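Local coordinates for alpha-l-arabinofuranosidase domain protein (Thermotoga maritima, PDB 4ATW), which hydrolyses alpha-L-arabinofuranosidic bonds, probably releasing terminal arabinofuranosyl residues from arabinose-containing polysaccharides and oligosaccharides, at residues Y243-K254 and K300-L311. Residues are numbered along the deposited sequence; the frame is centred on the assembly and turned at random.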
loop_
_atom_site.group_PDB
_atom_site.type_symbol
_atom_site.label_atom_id
_atom_site.label_comp_id
_atom_site.label_asym_id
_atom_site.label_seq_id
_atom_site.Cartn_x
_atom_site.Cartn_y
_atom_site.Cartn_z
ATOM N N TYR A 243 -16.786 -10.568 -11.279
ATOM C CA TYR A 243 -15.371 -10.550 -11.564
ATOM C C TYR A 243 -14.889 -9.240 -12.160
ATOM O O TYR A 243 -14.029 -8.575 -11.582
ATOM C CB TYR A 243 -15.042 -11.666 -12.527
ATOM C CG TYR A 243 -13.618 -11.609 -13.031
ATOM C CD1 TYR A 243 -12.563 -11.993 -12.221
ATOM C CD2 TYR A 243 -13.327 -11.141 -14.324
ATOM C CE1 TYR A 243 -11.258 -11.911 -12.679
ATOM C CE2 TYR A 243 -12.020 -11.054 -14.782
ATOM C CZ TYR A 243 -10.984 -11.437 -13.959
ATOM O OH TYR A 243 -9.671 -11.326 -14.400
ATOM N N TYR A 244 -15.438 -8.887 -13.324
ATOM C CA TYR A 244 -15.055 -7.667 -14.038
ATOM C C TYR A 244 -15.338 -6.371 -13.311
ATOM O O TYR A 244 -14.525 -5.455 -13.355
ATOM C CB TYR A 244 -15.738 -7.614 -15.393
ATOM C CG TYR A 244 -15.190 -8.589 -16.410
ATOM C CD1 TYR A 244 -13.871 -8.525 -16.823
ATOM C CD2 TYR A 244 -16.014 -9.534 -17.003
ATOM C CE1 TYR A 244 -13.383 -9.375 -17.806
ATOM C CE2 TYR A 244 -15.542 -10.387 -17.983
ATOM C CZ TYR A 244 -14.231 -10.308 -18.384
ATOM O OH TYR A 244 -13.808 -11.181 -19.372
ATOM N N GLU A 245 -16.497 -6.281 -12.665
ATOM C CA GLU A 245 -16.818 -5.074 -11.925
ATOM C C GLU A 245 -15.675 -4.864 -10.953
ATOM O O GLU A 245 -15.343 -3.740 -10.629
ATOM C CB GLU A 245 -18.122 -5.221 -11.141
ATOM C CG GLU A 245 -19.354 -5.322 -11.995
ATOM C CD GLU A 245 -20.639 -5.155 -11.197
ATOM O OE1 GLU A 245 -20.563 -4.888 -9.976
ATOM O OE2 GLU A 245 -21.733 -5.282 -11.795
ATOM N N THR A 246 -15.064 -5.949 -10.493
ATOM C CA THR A 246 -13.962 -5.826 -9.552
ATOM C C THR A 246 -12.616 -5.528 -10.214
ATOM O O THR A 246 -11.969 -4.548 -9.880
ATOM C CB THR A 246 -13.841 -7.087 -8.643
ATOM O OG1 THR A 246 -15.031 -7.216 -7.856
ATOM C CG2 THR A 246 -12.688 -6.954 -7.683
ATOM N N VAL A 247 -12.175 -6.344 -11.156
ATOM C CA VAL A 247 -10.878 -6.055 -11.771
ATOM C C VAL A 247 -10.877 -4.760 -12.553
ATOM O O VAL A 247 -9.916 -4.025 -12.494
ATOM C CB VAL A 247 -10.373 -7.178 -12.725
ATOM C CG1 VAL A 247 -10.154 -8.442 -11.960
ATOM C CG2 VAL A 247 -11.355 -7.395 -13.850
ATOM N N SER A 248 -11.952 -4.472 -13.270
ATOM C CA SER A 248 -11.990 -3.259 -14.076
ATOM C C SER A 248 -11.824 -1.933 -13.316
ATOM O O SER A 248 -11.517 -0.899 -13.925
ATOM C CB SER A 248 -13.284 -3.201 -14.891
ATOM O OG SER A 248 -14.401 -2.841 -14.091
ATOM N N THR A 249 -12.005 -1.954 -11.998
ATOM C CA THR A 249 -11.872 -0.732 -11.249
ATOM C C THR A 249 -10.426 -0.341 -11.096
ATOM O O THR A 249 -10.127 0.649 -10.428
ATOM C CB THR A 249 -12.468 -0.825 -9.841
ATOM O OG1 THR A 249 -11.913 -1.956 -9.176
ATOM C CG2 THR A 249 -13.979 -0.924 -9.891
ATOM N N VAL A 250 -9.505 -1.109 -11.658
ATOM C CA VAL A 250 -8.094 -0.715 -11.545
ATOM C C VAL A 250 -7.932 0.426 -12.541
ATOM O O VAL A 250 -7.084 1.294 -12.395
ATOM C CB VAL A 250 -7.112 -1.909 -11.846
ATOM C CG1 VAL A 250 -7.561 -2.634 -13.045
ATOM C CG2 VAL A 250 -5.706 -1.430 -12.064
ATOM N N TYR A 251 -8.802 0.457 -13.535
ATOM C CA TYR A 251 -8.710 1.523 -14.493
ATOM C C TYR A 251 -9.537 2.718 -14.072
ATOM O O TYR A 251 -9.402 3.797 -14.630
ATOM C CB TYR A 251 -9.024 0.992 -15.888
ATOM C CG TYR A 251 -7.897 0.050 -16.303
ATOM C CD1 TYR A 251 -6.685 0.550 -16.818
ATOM C CD2 TYR A 251 -7.973 -1.326 -16.038
ATOM C CE1 TYR A 251 -5.583 -0.293 -17.046
ATOM C CE2 TYR A 251 -6.873 -2.176 -16.257
ATOM C CZ TYR A 251 -5.687 -1.649 -16.756
ATOM O OH TYR A 251 -4.600 -2.465 -16.926
ATOM N N LEU A 252 -10.372 2.527 -13.058
ATOM C CA LEU A 252 -11.147 3.627 -12.500
ATOM C C LEU A 252 -10.132 4.337 -11.601
ATOM O O LEU A 252 -9.959 5.542 -11.675
ATOM C CB LEU A 252 -12.316 3.104 -11.662
ATOM C CG LEU A 252 -13.347 4.072 -11.077
ATOM C CD1 LEU A 252 -14.362 3.304 -10.276
ATOM C CD2 LEU A 252 -12.664 5.062 -10.191
ATOM N N LEU A 253 -9.428 3.578 -10.769
ATOM C CA LEU A 253 -8.419 4.151 -9.890
ATOM C C LEU A 253 -7.451 4.986 -10.721
ATOM O O LEU A 253 -6.909 5.982 -10.248
ATOM C CB LEU A 253 -7.660 3.044 -9.154
ATOM C CG LEU A 253 -6.450 3.587 -8.388
ATOM C CD1 LEU A 253 -6.883 4.370 -7.154
ATOM C CD2 LEU A 253 -5.542 2.438 -8.007
ATOM N N LYS A 254 -7.241 4.583 -11.969
ATOM C CA LYS A 254 -6.328 5.315 -12.828
ATOM C C LYS A 254 -6.827 6.752 -13.034
ATOM O O LYS A 254 -6.113 7.725 -12.757
ATOM C CB LYS A 254 -6.180 4.610 -14.183
ATOM C CG LYS A 254 -5.117 5.225 -15.111
ATOM C CD LYS A 254 -5.516 5.002 -16.555
ATOM C CE LYS A 254 -4.482 5.527 -17.541
ATOM N NZ LYS A 254 -5.020 5.533 -18.964
ATOM N N LYS A 300 -9.977 -13.339 -7.765
ATOM C CA LYS A 300 -10.537 -12.180 -8.441
ATOM C C LYS A 300 -9.848 -10.945 -7.876
ATOM O O LYS A 300 -9.256 -10.165 -8.624
ATOM C CB LYS A 300 -12.027 -12.088 -8.150
ATOM C CG LYS A 300 -12.707 -10.828 -8.645
ATOM C CD LYS A 300 -14.208 -10.803 -8.261
ATOM C CE LYS A 300 -14.500 -10.140 -6.897
ATOM N NZ LYS A 300 -14.062 -10.885 -5.687
ATOM N N ASP A 301 -9.914 -10.791 -6.548
ATOM C CA ASP A 301 -9.331 -9.659 -5.857
ATOM C C ASP A 301 -7.840 -9.592 -6.041
ATOM O O ASP A 301 -7.274 -8.506 -6.183
ATOM C CB ASP A 301 -9.665 -9.736 -4.387
ATOM C CG ASP A 301 -11.147 -9.897 -4.147
ATOM O OD1 ASP A 301 -11.940 -9.145 -4.760
ATOM O OD2 ASP A 301 -11.525 -10.776 -3.342
ATOM N N GLY A 302 -7.195 -10.751 -6.040
ATOM C CA GLY A 302 -5.748 -10.776 -6.223
ATOM C C GLY A 302 -5.311 -10.218 -7.575
ATOM O O GLY A 302 -4.245 -9.595 -7.705
ATOM N N ILE A 303 -6.130 -10.464 -8.593
ATOM C CA ILE A 303 -5.841 -9.962 -9.931
ATOM C C ILE A 303 -5.935 -8.437 -9.895
ATOM O O ILE A 303 -5.090 -7.753 -10.464
ATOM C CB ILE A 303 -6.834 -10.541 -10.973
ATOM C CG1 ILE A 303 -6.542 -12.033 -11.176
ATOM C CG2 ILE A 303 -6.781 -9.743 -12.269
ATOM C CD1 ILE A 303 -5.125 -12.354 -11.595
ATOM N N PHE A 304 -6.955 -7.911 -9.212
ATOM C CA PHE A 304 -7.117 -6.471 -9.096
ATOM C C PHE A 304 -5.859 -5.886 -8.483
ATOM O O PHE A 304 -5.327 -4.878 -8.946
ATOM C CB PHE A 304 -8.311 -6.132 -8.209
ATOM C CG PHE A 304 -8.299 -4.715 -7.726
ATOM C CD1 PHE A 304 -8.814 -3.683 -8.523
ATOM C CD2 PHE A 304 -7.683 -4.395 -6.525
ATOM C CE1 PHE A 304 -8.706 -2.357 -8.132
ATOM C CE2 PHE A 304 -7.570 -3.077 -6.132
ATOM C CZ PHE A 304 -8.081 -2.052 -6.941
ATOM N N ALA A 305 -5.403 -6.536 -7.425
ATOM C CA ALA A 305 -4.220 -6.115 -6.715
ATOM C C ALA A 305 -3.045 -6.148 -7.664
ATOM O O ALA A 305 -2.183 -5.260 -7.676
ATOM C CB ALA A 305 -3.983 -7.052 -5.537
ATOM N N CYS A 306 -3.027 -7.193 -8.473
ATOM C CA CYS A 306 -1.954 -7.371 -9.419
ATOM C C CYS A 306 -1.939 -6.173 -10.378
ATOM O O CYS A 306 -0.896 -5.547 -10.626
ATOM C CB CYS A 306 -2.171 -8.692 -10.152
ATOM S SG CYS A 306 -0.770 -9.830 -9.988
ATOM N N GLY A 307 -3.118 -5.851 -10.886
ATOM C CA GLY A 307 -3.255 -4.750 -11.816
ATOM C C GLY A 307 -2.860 -3.410 -11.234
ATOM O O GLY A 307 -2.180 -2.588 -11.888
ATOM N N VAL A 308 -3.302 -3.167 -10.007
ATOM C CA VAL A 308 -2.953 -1.929 -9.345
ATOM C C VAL A 308 -1.422 -1.767 -9.328
ATOM O O VAL A 308 -0.890 -0.725 -9.716
ATOM C CB VAL A 308 -3.514 -1.904 -7.902
ATOM C CG1 VAL A 308 -3.028 -0.659 -7.168
ATOM C CG2 VAL A 308 -5.034 -1.900 -7.951
ATOM N N LEU A 309 -0.717 -2.809 -8.900
ATOM C CA LEU A 309 0.749 -2.748 -8.843
ATOM C C LEU A 309 1.357 -2.443 -10.207
ATOM O O LEU A 309 2.336 -1.697 -10.309
ATOM C CB LEU A 309 1.341 -4.061 -8.288
ATOM C CG LEU A 309 1.116 -4.339 -6.801
ATOM C CD1 LEU A 309 1.636 -5.720 -6.478
ATOM C CD2 LEU A 309 1.778 -3.281 -5.954
ATOM N N VAL A 310 0.783 -3.017 -11.254
ATOM C CA VAL A 310 1.295 -2.744 -12.581
ATOM C C VAL A 310 1.082 -1.261 -12.920
ATOM O O VAL A 310 1.977 -0.608 -13.484
ATOM C CB VAL A 310 0.587 -3.570 -13.644
ATOM C CG1 VAL A 310 1.145 -3.206 -15.008
ATOM C CG2 VAL A 310 0.744 -5.052 -13.356
ATOM N N LEU A 311 -0.112 -0.749 -12.586
ATOM C CA LEU A 311 -0.477 0.643 -12.817
ATOM C C LEU A 311 0.551 1.538 -12.108
ATOM O O LEU A 311 1.210 2.382 -12.731
ATOM C CB LEU A 311 -1.876 0.872 -12.256
ATOM C CG LEU A 311 -2.387 2.290 -12.469
ATOM C CD1 LEU A 311 -2.543 2.552 -13.942
ATOM C CD2 LEU A 311 -3.711 2.486 -11.786
#
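The Phe-304 ring reaches from helix 299-313 into the Thr-246 to Val-250 bend, with Thr-249 C in plane at its edge, Val-250 N near its plane and Val-308 CG2 over one face. The Tyr-243 ring meets Lys-300 CG obliquely through CD1 (3.8 Å); the tyrosine, its CG anti to the backbone N, sends OH on to Ile-303 CG2. Tyr-243 CD2 lies over one face of Tyr-244, offset toward the rim, and Tyr-244 CE1 is in plane at the Tyr-243 edge. Thr-249 OG1, 3.4 Å from Phe-304 CE1, can lie against the ring because Thr-246 O (2.7 Å) and Thr-238 OG1 give it polar partners. Lys-300 passes its methylenes along Tyr-243 and Thr-246, then bends (chi3 90°) to bring NZ 2.9 Å from Asp-301 OD1, above the carboxylate plane; Arg-287 pairs with OD2. Shortening Lys-300 to an alanine would probably leave a gap between Tyr-243 and Thr-246, and Asp-301 OD1 without this charged mate. Val-250 CG2 settles 3.6 Å from Gly-307 C, where a beta carbon would crowd it, and Leu-311 CD2 fits against Val-250. The axes of 243-247 and 250-254 cross that of 300-311 at -28° and -33°. In the (beta/alpha)8 barrel, Leu-253 and Phe-304 touch Phe-236 of strand 231-238, and Phe-304 also Trp-282 of strand 276-284. No hydrogen bond links the segments, so between them the contact rests on van der Waals packing, the lysine ammonium pairing with Asp-301 and, weakly, Asp-298.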